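Long-range contacts in uncharacterized protein (PDB 5BMT), which is of unknown function but combines an OB domain of the lipoprotein BF3042 family with an immunoglobulin-like fold: residues T44-C50 / A79-K85; D87-S91 / T187-M191; K118-P124 / D179-G185; K201-Y206 / Q231-E235. All blocks are in the same frame, centred on the assembly; numbering follows the deposited sequence.

Interaction 1 (T44-C50 / A79-K85); sequences TYRAGDC and ASSPLAK. With EDO (1,2-ethanediol), chain F.
Two irregular segments meet at Leu-83 and Cys-50, where Leu-83 N gives a nearly straight bond (166°) to Cys-50 O at 2.9 Å, while a type II turn from Arg-46 to Asp-49 folds 44-50 back on itself. The ring of Pro-82 fills the bend between Thr-44, Tyr-45 and Asp-49, its CG lying 3.4 Å from Asp-49 OD2. Tyr-45 reaches over with its hydroxyl: CG stands anti to the carbonyl carbon (chi1 -55°), and OH donates to Ser-80 O at 2.8 Å, the oxygen lying at the ring edge. A water links the same hydroxyl to Ala-79 N. Asp-49 divides its carboxylate between two tasks. OD2 accepts Arg-46 N within the turn, whereas OD1 forms a 2.7 Å salt bridge with Lys-85 NZ, which meets it from above the carboxylate plane; a bend at the last torsion of Lys-85 (chi4 76°) turns the ammonium group inward. A second water joins Cys-50 N to Leu-83 O. Arg-119 of strand 118-126 donates to Gly-48 O, tying the turn to the large mixed sheet. The buried carboxylate is thus gripped by a backbone N-H and an ammonium group, which would probably stabilise its negative charge.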
loop_
_atom_site.group_PDB
_atom_site.type_symbol
_atom_site.label_atom_id
_atom_site.label_comp_id
_atom_site.label_asym_id
_atom_site.label_seq_id
_atom_site.Cartn_x
_atom_site.Cartn_y
_atom_site.Cartn_z
ATOM N N THR A 44 6.124 -3.473 19.274
ATOM C CA THR A 44 4.921 -3.133 18.488
ATOM C C THR A 44 5.045 -3.719 17.067
ATOM O O THR A 44 4.042 -3.924 16.391
ATOM C CB THR A 44 4.819 -1.590 18.389
ATOM O OG1 THR A 44 4.644 -1.051 19.707
ATOM C CG2 THR A 44 3.670 -1.118 17.500
ATOM N N TYR A 45 6.278 -3.923 16.584
ATOM C CA TYR A 45 6.503 -4.298 15.188
ATOM C C TYR A 45 6.998 -5.708 14.966
ATOM O O TYR A 45 7.659 -6.318 15.828
ATOM C CB TYR A 45 7.552 -3.345 14.585
ATOM C CG TYR A 45 7.176 -1.891 14.721
ATOM C CD1 TYR A 45 6.036 -1.386 14.099
ATOM C CD2 TYR A 45 7.903 -1.039 15.546
ATOM C CE1 TYR A 45 5.636 -0.067 14.289
ATOM C CE2 TYR A 45 7.525 0.291 15.730
ATOM C CZ TYR A 45 6.387 0.771 15.097
ATOM O OH TYR A 45 5.989 2.064 15.300
ATOM N N ARG A 46 6.674 -6.227 13.776
ATOM C CA ARG A 46 7.254 -7.481 13.363
ATOM C C ARG A 46 7.510 -7.421 11.861
ATOM O O ARG A 46 6.918 -6.617 11.125
ATOM C CB ARG A 46 6.473 -8.719 13.809
ATOM C CG ARG A 46 5.143 -8.981 13.132
ATOM C CD ARG A 46 4.485 -10.232 13.707
ATOM N NE ARG A 46 5.083 -11.471 13.195
ATOM C CZ ARG A 46 4.758 -12.698 13.598
ATOM N NH1 ARG A 46 3.837 -12.875 14.536
ATOM N NH2 ARG A 46 5.360 -13.755 13.071
ATOM N N ALA A 47 8.462 -8.241 11.425
ATOM C CA ALA A 47 8.840 -8.267 10.011
ATOM C C ALA A 47 7.592 -8.512 9.157
ATOM O O ALA A 47 6.743 -9.351 9.499
ATOM C CB ALA A 47 9.862 -9.383 9.786
ATOM N N GLY A 48 7.479 -7.728 8.101
ATOM C CA GLY A 48 6.338 -7.761 7.192
ATOM C C GLY A 48 5.342 -6.651 7.436
ATOM O O GLY A 48 4.471 -6.418 6.595
ATOM N N ASP A 49 5.425 -5.976 8.586
ATOM C CA ASP A 49 4.522 -4.867 8.871
ATOM C C ASP A 49 4.826 -3.683 7.990
ATOM O O ASP A 49 5.976 -3.424 7.640
ATOM C CB ASP A 49 4.694 -4.386 10.329
ATOM C CG ASP A 49 4.087 -5.281 11.397
ATOM O OD1 ASP A 49 3.344 -6.215 11.043
ATOM O OD2 ASP A 49 4.338 -5.028 12.598
ATOM N N CYS A 50 3.788 -2.916 7.691
ATOM C CA CYS A 50 3.915 -1.636 7.002
ATOM C C CYS A 50 3.637 -0.543 7.984
ATOM O O CYS A 50 2.745 -0.673 8.832
ATOM C CB CYS A 50 2.942 -1.547 5.841
ATOM S SG CYS A 50 3.362 -2.632 4.468
ATOM N N ALA A 79 7.810 5.635 13.993
ATOM C CA ALA A 79 6.857 5.165 13.018
ATOM C C ALA A 79 5.477 5.057 13.639
ATOM O O ALA A 79 5.324 4.948 14.857
ATOM C CB ALA A 79 7.303 3.802 12.492
ATOM N N SER A 80 4.469 5.029 12.778
ATOM C CA SER A 80 3.098 4.807 13.220
ATOM C C SER A 80 2.917 3.380 13.713
ATOM O O SER A 80 3.815 2.546 13.573
ATOM C CB SER A 80 2.180 4.971 12.002
ATOM O OG SER A 80 2.347 3.909 11.053
ATOM N N SER A 81 1.714 3.069 14.211
ATOM C CA SER A 81 1.328 1.696 14.490
ATOM C C SER A 81 1.284 0.951 13.145
ATOM O O SER A 81 1.090 1.612 12.106
ATOM C CB SER A 81 -0.043 1.651 15.160
ATOM O OG SER A 81 0.003 2.217 16.459
ATOM N N PRO A 82 1.475 -0.373 13.092
ATOM C CA PRO A 82 1.395 -1.070 11.802
ATOM C C PRO A 82 0.034 -0.895 11.132
ATOM O O PRO A 82 -1.018 -0.871 11.806
ATOM C CB PRO A 82 1.550 -2.557 12.179
ATOM C CG PRO A 82 2.222 -2.547 13.499
ATOM C CD PRO A 82 1.733 -1.325 14.199
ATOM N N LEU A 83 0.063 -0.816 9.817
ATOM C CA LEU A 83 -1.188 -0.736 9.072
ATOM C C LEU A 83 -1.940 -2.040 9.162
ATOM O O LEU A 83 -1.340 -3.117 9.228
ATOM C CB LEU A 83 -0.937 -0.410 7.603
ATOM C CG LEU A 83 -0.153 0.841 7.289
ATOM C CD1 LEU A 83 -0.088 1.060 5.751
ATOM C CD2 LEU A 83 -0.702 2.059 8.060
ATOM N N ALA A 84 -3.278 -1.960 9.093
ATOM C CA ALA A 84 -4.090 -3.158 9.020
ATOM C C ALA A 84 -3.747 -3.915 7.724
ATOM O O ALA A 84 -3.543 -3.272 6.678
ATOM C CB ALA A 84 -5.563 -2.766 9.037
ATOM N N LYS A 85 -3.670 -5.247 7.811
ATOM C CA LYS A 85 -3.242 -6.135 6.730
ATOM C C LYS A 85 -4.383 -6.901 6.094
ATOM O O LYS A 85 -5.216 -7.491 6.798
ATOM C CB LYS A 85 -2.284 -7.209 7.313
ATOM C CG LYS A 85 -1.151 -6.652 8.113
ATOM C CD LYS A 85 -0.375 -7.778 8.796
ATOM C CE LYS A 85 0.927 -7.225 9.311
ATOM N NZ LYS A 85 0.704 -6.435 10.550
HETATM C C1 EDO F . 11.144 -5.274 16.267
HETATM O O1 EDO F . 12.005 -6.006 17.141
HETATM C C2 EDO F . 10.907 -6.113 14.992
HETATM O O2 EDO F . 10.243 -7.288 15.377
HETATM O O HOH W 1 7.775 4.108 16.475
HETATM O O HOH W 2 1.132 -3.954 8.387
#

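Interaction 2 (D87-S91 / T187-M191); sequences DLSYS and TLYSM. With SO4 (sulfate ion), chain D.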
loop_
_atom_site.group_PDB
_atom_site.type_symbol
_atom_site.label_atom_id
_atom_site.label_comp_id
_atom_site.label_asym_id
_atom_site.label_seq_id
_atom_site.Cartn_x
_atom_site.Cartn_y
_atom_site.Cartn_z
ATOM N N ASP A 87 -5.468 -9.582 2.588
ATOM C CA ASP A 87 -5.038 -10.404 1.479
ATOM C C ASP A 87 -5.461 -9.746 0.181
ATOM O O ASP A 87 -6.307 -8.829 0.191
ATOM C CB ASP A 87 -5.774 -11.763 1.591
ATOM C CG ASP A 87 -5.402 -12.519 2.848
ATOM O OD1 ASP A 87 -4.223 -12.427 3.276
ATOM O OD2 ASP A 87 -6.280 -13.231 3.391
ATOM N N LEU A 88 -4.871 -10.192 -0.929
ATOM C CA LEU A 88 -5.333 -9.753 -2.234
ATOM C C LEU A 88 -6.127 -10.937 -2.764
ATOM O O LEU A 88 -5.570 -12.011 -2.968
ATOM C CB LEU A 88 -4.207 -9.290 -3.171
ATOM C CG LEU A 88 -4.621 -9.076 -4.636
ATOM C CD1 LEU A 88 -5.734 -8.069 -4.801
ATOM C CD2 LEU A 88 -3.478 -8.645 -5.446
ATOM N N SER A 89 -7.441 -10.733 -2.898
ATOM C CA SER A 89 -8.392 -11.765 -3.288
ATOM C C SER A 89 -8.493 -11.899 -4.810
ATOM O O SER A 89 -8.594 -10.888 -5.511
ATOM C CB SER A 89 -9.752 -11.421 -2.692
ATOM O OG SER A 89 -9.658 -11.236 -1.289
ATOM N N TYR A 90 -8.511 -13.124 -5.322
ATOM C CA TYR A 90 -8.638 -13.349 -6.750
ATOM C C TYR A 90 -10.060 -13.804 -7.104
ATOM O O TYR A 90 -10.258 -14.457 -8.121
ATOM C CB TYR A 90 -7.570 -14.370 -7.205
ATOM C CG TYR A 90 -6.179 -13.802 -7.015
ATOM C CD1 TYR A 90 -5.691 -12.792 -7.856
ATOM C CD2 TYR A 90 -5.398 -14.177 -5.926
ATOM C CE1 TYR A 90 -4.425 -12.224 -7.647
ATOM C CE2 TYR A 90 -4.112 -13.655 -5.740
ATOM C CZ TYR A 90 -3.629 -12.688 -6.613
ATOM O OH TYR A 90 -2.370 -12.156 -6.417
ATOM N N SER A 91 -11.027 -13.442 -6.265
ATOM C CA SER A 91 -12.447 -13.775 -6.476
ATOM C C SER A 91 -13.171 -12.470 -6.806
ATOM O O SER A 91 -13.566 -11.752 -5.901
ATOM C CB SER A 91 -13.055 -14.423 -5.221
ATOM O OG SER A 91 -12.459 -15.640 -4.786
ATOM N N THR A 187 1.995 -12.540 -4.360
ATOM C CA THR A 187 1.486 -13.372 -5.457
ATOM C C THR A 187 1.054 -12.505 -6.633
ATOM O O THR A 187 1.189 -12.948 -7.781
ATOM C CB THR A 187 0.387 -14.309 -4.990
ATOM O OG1 THR A 187 -0.696 -13.520 -4.506
ATOM C CG2 THR A 187 0.892 -15.279 -3.891
ATOM N N LEU A 188 0.586 -11.259 -6.371
ATOM C CA LEU A 188 0.248 -10.367 -7.476
ATOM C C LEU A 188 1.489 -10.071 -8.288
ATOM O O LEU A 188 1.461 -10.130 -9.519
ATOM C CB LEU A 188 -0.349 -9.058 -6.945
ATOM C CG LEU A 188 -0.772 -8.082 -8.041
ATOM C CD1 LEU A 188 -1.987 -8.574 -8.775
ATOM C CD2 LEU A 188 -1.027 -6.718 -7.509
ATOM N N TYR A 189 2.601 -9.769 -7.596
ATOM C CA TYR A 189 3.834 -9.480 -8.320
ATOM C C TYR A 189 4.257 -10.651 -9.193
ATOM O O TYR A 189 4.567 -10.431 -10.368
ATOM C CB TYR A 189 4.954 -9.178 -7.293
ATOM C CG TYR A 189 6.298 -8.942 -7.956
ATOM C CD1 TYR A 189 6.678 -7.662 -8.365
ATOM C CD2 TYR A 189 7.182 -9.995 -8.178
ATOM C CE1 TYR A 189 7.906 -7.440 -8.990
ATOM C CE2 TYR A 189 8.423 -9.779 -8.781
ATOM C CZ TYR A 189 8.782 -8.496 -9.171
ATOM O OH TYR A 189 9.990 -8.298 -9.804
ATOM N N SER A 190 4.293 -11.876 -8.634
ATOM C CA SER A 190 4.733 -13.045 -9.391
ATOM C C SER A 190 3.836 -13.283 -10.589
ATOM O O SER A 190 4.349 -13.573 -11.682
ATOM C CB SER A 190 4.766 -14.286 -8.506
ATOM O OG SER A 190 5.686 -14.084 -7.447
HETATM N N MSE A 191 2.502 -13.120 -10.415
HETATM C CA MSE A 191 1.589 -13.365 -11.512
HETATM C C MSE A 191 1.749 -12.313 -12.607
HETATM O O MSE A 191 1.847 -12.699 -13.783
HETATM C CB MSE A 191 0.151 -13.409 -11.007
HETATM C CG MSE A 191 -0.848 -13.774 -12.098
HETATM SE SE MSE A 191 -2.648 -13.723 -11.416
HETATM C CE MSE A 191 -2.765 -11.888 -11.161
HETATM S S SO4 D . 9.064 -13.966 -8.188
HETATM O O1 SO4 D . 8.417 -13.436 -6.991
HETATM O O2 SO4 D . 10.228 -13.140 -8.517
HETATM O O3 SO4 D . 9.493 -15.343 -7.931
HETATM O O4 SO4 D . 8.128 -13.954 -9.311
#
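Tyr-90 and Thr-187 meet through their hydroxyls: OH and OG1 lie 2.9 Å apart in a hydrogen bond whose donor could be either group, with OG1 at the edge of the ring and in its plane. Alongside, in one of its two conformers, the selenomethionine at Met-191 makes an oblique Met-aromatic contact, its SE 5.2 Å from the ring centroid and 40° off the normal, while its methyl CE comes within 3.9 Å of Tyr-90 CE1. The Met-191 chain runs counter to the tyrosine side chain, and in this conformer the turn at its end (chi3 68°) brings CE back to the ring. On the other flank, in the conformer given, Leu-88 CD2 lies among the carbons of Leu-188, 3.5 Å from Leu-188 CB. With a leucine in place of Tyr-90, the hydroxyl of Thr-187 would probably lose its partner and Met-191 its aromatic neighbour. Farther out, Met-141 touches both Tyr-90 and Met-191, and Met-139 of strand 134-140 packs on Leu-88. On another side of the helix Tyr-189 makes a cation-pi contact with Lys-118 and a hydrogen bond to Glu-236. The contact therefore sets the first turn of helix 186-198 against the end of strand 85-89, which pairs in parallel with strands 134-140 and 173-184.

Interaction 3 (K118-P124 / D179-G185); sequences KRIVVIP and DPIAVEG
Val-122 and Ile-181 stand side by side on one face of an antiparallel strand pair, CG1 against CG1 at 3.3 Å, closer than usual carbon contact. Val-122 CG1, a methyl, and Ile-181 CG1, a methylene, both sit between the backbone N and the carbonyl carbon of their own residues (chi1 51° and 62°), which sets the two atoms against each other. Val-183 fills the hollow beside them: its CG2 lies 4.0 Å from Val-122 CG1, and its CB faces Ile-120 CB. Val-121 and Ala-182 form a non-hydrogen-bonded pair on the other face, with Val-121 CG1 lying 3.9 Å from Ile-181 O. At one end the puckered ring of Pro-124 sits against Asp-179, CD 3.1 Å from Asp-179 O; at the other, Gly-185, with no side chain, lets the backbone come close enough for its N to bond Lys-118 O at 3.0 Å. Arg-119 NH1 reaches that same oxygen from the opposite face of its plane. NH1 also forms a salt bridge with Glu-184 OE1 at 2.8 Å, the guanidinium and carboxylate planes 71° apart. Glu-184 OE2 in turn caps Gly-186 N, where helix 186-198 begins. Strand 118-126 lies between strands 106-113 and 173-184; Leu-161 of strand 153-167 packs on Val-122 and Ile-181, while Tyr-13 of strand 10-18 touches Val-121 and Pro-180 on the opposite face.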
loop_
_atom_site.group_PDB
_atom_site.type_symbol
_atom_site.label_atom_id
_atom_site.label_comp_id
_atom_site.label_asym_id
_atom_site.label_seq_id
_atom_site.Cartn_x
_atom_site.Cartn_y
_atom_site.Cartn_z
ATOM N N LYS A 118 6.572 -8.159 -0.197
ATOM C CA LYS A 118 5.991 -7.124 -1.070
ATOM C C LYS A 118 4.628 -6.780 -0.518
ATOM O O LYS A 118 3.864 -7.699 -0.168
ATOM C CB LYS A 118 5.888 -7.570 -2.541
ATOM C CG LYS A 118 7.265 -7.925 -3.125
ATOM C CD LYS A 118 7.187 -8.254 -4.599
ATOM C CE LYS A 118 8.545 -8.722 -5.118
ATOM N NZ LYS A 118 8.848 -10.125 -4.707
ATOM N N ARG A 119 4.314 -5.482 -0.429
ATOM C CA ARG A 119 2.983 -5.056 0.019
ATOM C C ARG A 119 2.498 -3.922 -0.810
ATOM O O ARG A 119 3.265 -2.999 -1.101
ATOM C CB ARG A 119 2.952 -4.601 1.495
ATOM C CG ARG A 119 2.834 -5.736 2.526
ATOM C CD ARG A 119 4.196 -6.230 2.956
ATOM N NE ARG A 119 4.017 -7.279 3.971
ATOM C CZ ARG A 119 3.672 -8.540 3.728
ATOM N NH1 ARG A 119 3.516 -8.969 2.473
ATOM N NH2 ARG A 119 3.490 -9.392 4.737
ATOM N N ILE A 120 1.205 -3.941 -1.150
ATOM C CA ILE A 120 0.604 -2.755 -1.747
ATOM C C ILE A 120 0.129 -1.886 -0.583
ATOM O O ILE A 120 -0.618 -2.368 0.280
ATOM C CB ILE A 120 -0.580 -3.105 -2.666
ATOM C CG1 ILE A 120 -0.141 -4.044 -3.774
ATOM C CG2 ILE A 120 -1.205 -1.818 -3.251
ATOM C CD1 ILE A 120 -1.359 -4.730 -4.468
ATOM N N VAL A 121 0.578 -0.652 -0.514
ATOM C CA VAL A 121 0.006 0.284 0.451
ATOM C C VAL A 121 -1.066 1.027 -0.317
ATOM O O VAL A 121 -0.778 1.562 -1.405
ATOM C CB VAL A 121 1.040 1.261 1.066
ATOM C CG1 VAL A 121 0.367 2.391 1.862
ATOM C CG2 VAL A 121 2.023 0.500 1.952
ATOM N N VAL A 122 -2.292 1.036 0.217
ATOM C CA VAL A 122 -3.371 1.734 -0.474
ATOM C C VAL A 122 -4.010 2.692 0.509
ATOM O O VAL A 122 -4.074 2.401 1.707
ATOM C CB VAL A 122 -4.373 0.772 -1.163
ATOM C CG1 VAL A 122 -4.882 -0.283 -0.239
ATOM C CG2 VAL A 122 -5.525 1.509 -1.837
ATOM N N ILE A 123 -4.408 3.862 0.015
ATOM C CA ILE A 123 -4.982 4.879 0.881
ATOM C C ILE A 123 -6.453 5.153 0.499
ATOM O O ILE A 123 -6.757 6.117 -0.213
ATOM C CB ILE A 123 -4.132 6.163 0.883
ATOM C CG1 ILE A 123 -2.625 5.841 1.166
ATOM C CG2 ILE A 123 -4.695 7.129 1.952
ATOM C CD1 ILE A 123 -1.720 7.079 1.133
ATOM N N PRO A 124 -7.385 4.307 0.955
ATOM C CA PRO A 124 -8.808 4.607 0.720
ATOM C C PRO A 124 -9.139 5.917 1.409
ATOM O O PRO A 124 -8.674 6.175 2.549
ATOM C CB PRO A 124 -9.553 3.435 1.358
ATOM C CG PRO A 124 -8.585 2.790 2.286
ATOM C CD PRO A 124 -7.204 3.090 1.778
ATOM N N ASP A 179 -7.505 6.264 5.282
ATOM C CA ASP A 179 -7.284 5.055 6.090
ATOM C C ASP A 179 -6.258 4.138 5.414
ATOM O O ASP A 179 -6.620 3.100 4.846
ATOM C CB ASP A 179 -8.612 4.308 6.293
ATOM C CG ASP A 179 -8.599 3.179 7.324
ATOM O OD1 ASP A 179 -7.640 3.114 8.136
ATOM O OD2 ASP A 179 -9.575 2.388 7.359
ATOM N N PRO A 180 -4.965 4.478 5.519
ATOM C CA PRO A 180 -3.940 3.657 4.866
ATOM C C PRO A 180 -3.960 2.212 5.360
ATOM O O PRO A 180 -4.034 1.959 6.571
ATOM C CB PRO A 180 -2.626 4.358 5.229
ATOM C CG PRO A 180 -3.024 5.755 5.638
ATOM C CD PRO A 180 -4.407 5.679 6.177
ATOM N N ILE A 181 -3.907 1.276 4.415
ATOM C CA ILE A 181 -3.890 -0.168 4.708
ATOM C C ILE A 181 -2.807 -0.854 3.873
ATOM O O ILE A 181 -2.314 -0.279 2.901
ATOM C CB ILE A 181 -5.278 -0.840 4.458
ATOM C CG1 ILE A 181 -5.655 -0.700 2.972
ATOM C CG2 ILE A 181 -6.345 -0.252 5.387
ATOM C CD1 ILE A 181 -6.945 -1.478 2.533
ATOM N N ALA A 182 -2.452 -2.093 4.269
ATOM C CA ALA A 182 -1.447 -2.867 3.568
ATOM C C ALA A 182 -2.089 -4.114 2.996
ATOM O O ALA A 182 -2.785 -4.815 3.727
ATOM C CB ALA A 182 -0.346 -3.247 4.543
ATOM N N VAL A 183 -1.838 -4.407 1.742
ATOM C CA VAL A 183 -2.393 -5.585 1.061
ATOM C C VAL A 183 -1.232 -6.469 0.626
ATOM O O VAL A 183 -0.222 -5.966 0.113
ATOM C CB VAL A 183 -3.250 -5.130 -0.142
ATOM C CG1 VAL A 183 -3.764 -6.337 -0.935
ATOM C CG2 VAL A 183 -4.437 -4.250 0.324
ATOM N N GLU A 184 -1.363 -7.791 0.802
ATOM C CA GLU A 184 -0.327 -8.698 0.332
ATOM C C GLU A 184 -0.025 -8.471 -1.160
ATOM O O GLU A 184 -0.948 -8.485 -1.974
ATOM C CB GLU A 184 -0.820 -10.148 0.551
ATOM C CG GLU A 184 0.159 -11.201 0.073
ATOM C CD GLU A 184 1.544 -11.080 0.690
ATOM O OE1 GLU A 184 1.627 -11.005 1.940
ATOM O OE2 GLU A 184 2.538 -11.014 -0.074
ATOM N N GLY A 185 1.261 -8.306 -1.510
ATOM C CA GLY A 185 1.633 -8.063 -2.900
ATOM C C GLY A 185 2.459 -9.147 -3.567
ATOM O O GLY A 185 2.749 -9.037 -4.762
HETATM O O HOH W 3 5.307 -10.818 0.221
HETATM O O HOH W 4 3.260 -12.238 3.975
#

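Interaction 4 (K201-Y206 / Q231-E235); sequences KKIVSY and QFSIE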
loop_
_atom_site.group_PDB
_atom_site.type_symbol
_atom_site.label_atom_id
_atom_site.label_comp_id
_atom_site.label_asym_id
_atom_site.label_seq_id
_atom_site.Cartn_x
_atom_site.Cartn_y
_atom_site.Cartn_z
ATOM N N LYS A 201 7.517 -6.889 -21.701
ATOM C CA LYS A 201 7.520 -5.646 -20.936
ATOM C C LYS A 201 8.414 -5.735 -19.717
ATOM O O LYS A 201 8.630 -6.829 -19.185
ATOM C CB LYS A 201 6.088 -5.237 -20.527
ATOM C CG LYS A 201 5.102 -5.152 -21.696
ATOM C CD LYS A 201 5.448 -4.076 -22.764
ATOM C CE LYS A 201 4.678 -4.347 -24.045
ATOM N NZ LYS A 201 5.131 -3.464 -25.159
ATOM N N LYS A 202 8.909 -4.576 -19.257
ATOM C CA LYS A 202 9.839 -4.452 -18.124
ATOM C C LYS A 202 9.164 -3.888 -16.872
ATOM O O LYS A 202 9.795 -3.751 -15.820
ATOM C CB LYS A 202 11.030 -3.510 -18.488
ATOM C CG LYS A 202 11.735 -3.732 -19.801
ATOM C CD LYS A 202 12.933 -2.748 -19.926
ATOM C CE LYS A 202 12.585 -1.269 -20.025
ATOM N NZ LYS A 202 12.902 -0.693 -21.356
ATOM N N ILE A 203 7.898 -3.480 -17.009
ATOM C CA ILE A 203 7.140 -2.886 -15.911
ATOM C C ILE A 203 5.741 -3.457 -15.894
ATOM O O ILE A 203 5.298 -4.096 -16.861
ATOM C CB ILE A 203 7.075 -1.319 -16.040
ATOM C CG1 ILE A 203 6.283 -0.889 -17.314
ATOM C CG2 ILE A 203 8.470 -0.653 -15.961
ATOM C CD1 ILE A 203 5.632 0.501 -17.244
ATOM N N VAL A 204 5.041 -3.187 -14.791
ATOM C CA VAL A 204 3.621 -3.485 -14.630
ATOM C C VAL A 204 2.935 -2.176 -14.312
ATOM O O VAL A 204 3.457 -1.400 -13.512
ATOM C CB VAL A 204 3.362 -4.540 -13.536
ATOM C CG1 VAL A 204 1.868 -4.618 -13.175
ATOM C CG2 VAL A 204 3.873 -5.907 -13.977
ATOM N N SER A 205 1.775 -1.942 -14.928
ATOM C CA SER A 205 0.940 -0.765 -14.677
ATOM C C SER A 205 -0.388 -1.229 -14.143
ATOM O O SER A 205 -0.983 -2.164 -14.698
ATOM C CB SER A 205 0.718 0.036 -15.958
ATOM O OG SER A 205 1.922 0.574 -16.471
ATOM N N TYR A 206 -0.869 -0.593 -13.082
ATOM C CA TYR A 206 -2.179 -0.970 -12.560
ATOM C C TYR A 206 -2.890 0.243 -11.975
ATOM O O TYR A 206 -2.282 1.293 -11.740
ATOM C CB TYR A 206 -2.067 -2.094 -11.510
ATOM C CG TYR A 206 -1.550 -1.617 -10.165
ATOM C CD1 TYR A 206 -0.182 -1.557 -9.899
ATOM C CD2 TYR A 206 -2.430 -1.246 -9.151
ATOM C CE1 TYR A 206 0.297 -1.079 -8.673
ATOM C CE2 TYR A 206 -1.965 -0.843 -7.891
ATOM C CZ TYR A 206 -0.600 -0.708 -7.675
ATOM O OH TYR A 206 -0.158 -0.205 -6.475
ATOM N N GLN A 231 2.910 2.146 -11.012
ATOM C CA GLN A 231 3.766 1.236 -11.784
ATOM C C GLN A 231 4.872 0.690 -10.943
ATOM O O GLN A 231 5.324 1.340 -9.987
ATOM C CB GLN A 231 4.396 1.988 -12.974
ATOM C CG GLN A 231 3.350 2.459 -13.976
ATOM C CD GLN A 231 3.943 3.239 -15.124
ATOM O OE1 GLN A 231 4.840 4.073 -14.951
ATOM N NE2 GLN A 231 3.408 3.001 -16.306
ATOM N N PHE A 232 5.342 -0.494 -11.318
ATOM C CA PHE A 232 6.505 -1.073 -10.654
ATOM C C PHE A 232 7.333 -1.844 -11.655
ATOM O O PHE A 232 6.827 -2.341 -12.665
ATOM C CB PHE A 232 6.153 -1.936 -9.431
ATOM C CG PHE A 232 5.196 -3.079 -9.685
ATOM C CD1 PHE A 232 5.670 -4.329 -10.062
ATOM C CD2 PHE A 232 3.827 -2.918 -9.486
ATOM C CE1 PHE A 232 4.795 -5.390 -10.256
ATOM C CE2 PHE A 232 2.955 -3.985 -9.681
ATOM C CZ PHE A 232 3.447 -5.219 -10.045
ATOM N N SER A 233 8.629 -1.932 -11.378
ATOM C CA SER A 233 9.532 -2.657 -12.254
ATOM C C SER A 233 9.444 -4.155 -11.979
ATOM O O SER A 233 9.307 -4.562 -10.819
ATOM C CB SER A 233 10.969 -2.173 -12.026
ATOM O OG SER A 233 11.889 -2.941 -12.792
ATOM N N ILE A 234 9.594 -4.967 -13.040
ATOM C CA ILE A 234 9.640 -6.435 -12.906
ATOM C C ILE A 234 11.024 -6.960 -13.350
ATOM O O ILE A 234 11.200 -8.161 -13.557
ATOM C CB ILE A 234 8.465 -7.159 -13.587
ATOM C CG1 ILE A 234 8.304 -6.716 -15.066
ATOM C CG2 ILE A 234 7.173 -6.911 -12.777
ATOM C CD1 ILE A 234 7.423 -7.598 -15.916
ATOM N N GLU A 235 12.007 -6.043 -13.454
ATOM C CA GLU A 235 13.403 -6.406 -13.732
ATOM C C GLU A 235 14.061 -6.729 -12.395
ATOM O O GLU A 235 13.757 -6.092 -11.378
ATOM C CB GLU A 235 14.149 -5.273 -14.449
ATOM C CG GLU A 235 13.610 -4.916 -15.816
ATOM C CD GLU A 235 14.474 -3.908 -16.545
ATOM O OE1 GLU A 235 14.364 -2.699 -16.240
ATOM O OE2 GLU A 235 15.280 -4.329 -17.406
HETATM O O HOH W 5 11.921 -1.908 -15.359
#
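Gln-231 opens its side of a beta hairpin, strands 203-214 and 221-233 running antiparallel, by sending NE2 to Ser-205 OG at 2.9 Å. Straight past CG, its chain carries the amide across to the neighbouring strand, where it also lies beside Ile-203 CD1, and a polar bond and an apolar contact share one group at an exposed edge. Phe-232 comes next, in a hydrogen-bonded pair with Val-204: N donates to Val-204 O, and O accepts Val-204 N. CG stands between the backbone N and the carbonyl carbon (chi1 56°), laying one ring face against Val-204. There CB makes a CH-pi contact, 3.8 Å from the centroid and 22° off the normal, and CG1 touches CZ. Tyr-206 meets the same ring at its edge, CD1 lying 4.0 Å from Phe-232 CE2, with the two side chains crossing at about a right angle; the Tyr-206 hydroxyl is bonded to Ser-109. Were Phe-232 an alanine, a gap would probably open against Val-204 and Tyr-206 would lose the ring edge it packs on. Ser-233 follows, its OG accepting Glu-235 N in an ST turn that takes the chain out of the strand. Ile-234 packs CG2 on Val-204 CG2 and touches Lys-193 and Glu-196 of helix 186-198, while its N bonds Lys-202 O in a virtually straight line (178°). Glu-235 lies alongside Lys-202, and one water, 2.7 Å from Glu-235 OE1, also bonds Lys-202 O and Ser-233 OG.

Interactions 1 and 3 have centres 11 Å apart and join the five-stranded N-terminal sheet region to the large mixed sheet, through Arg-119 bonded to Gly-48 and Ala-182 to Ala-84. Interaction 2 lies 13 Å from interaction 3, with strand 173-184 running on into helix 186-198. That helix leads to strand 203-214 of interaction 4, whose centre is 15 Å from interaction 2; Tyr-189 packs on Phe-232 between them. Interactions 1 and 4, 26 Å apart, lie on opposite sides of the chain's centre. Along the sequence interaction 1 closes first, interaction 3 forms within the span bridged by interaction 2, and interaction 4 comes last. Contact runs from 1 through 3 to 2 and 4, joining both sheets and helix 186-198 into one connected body.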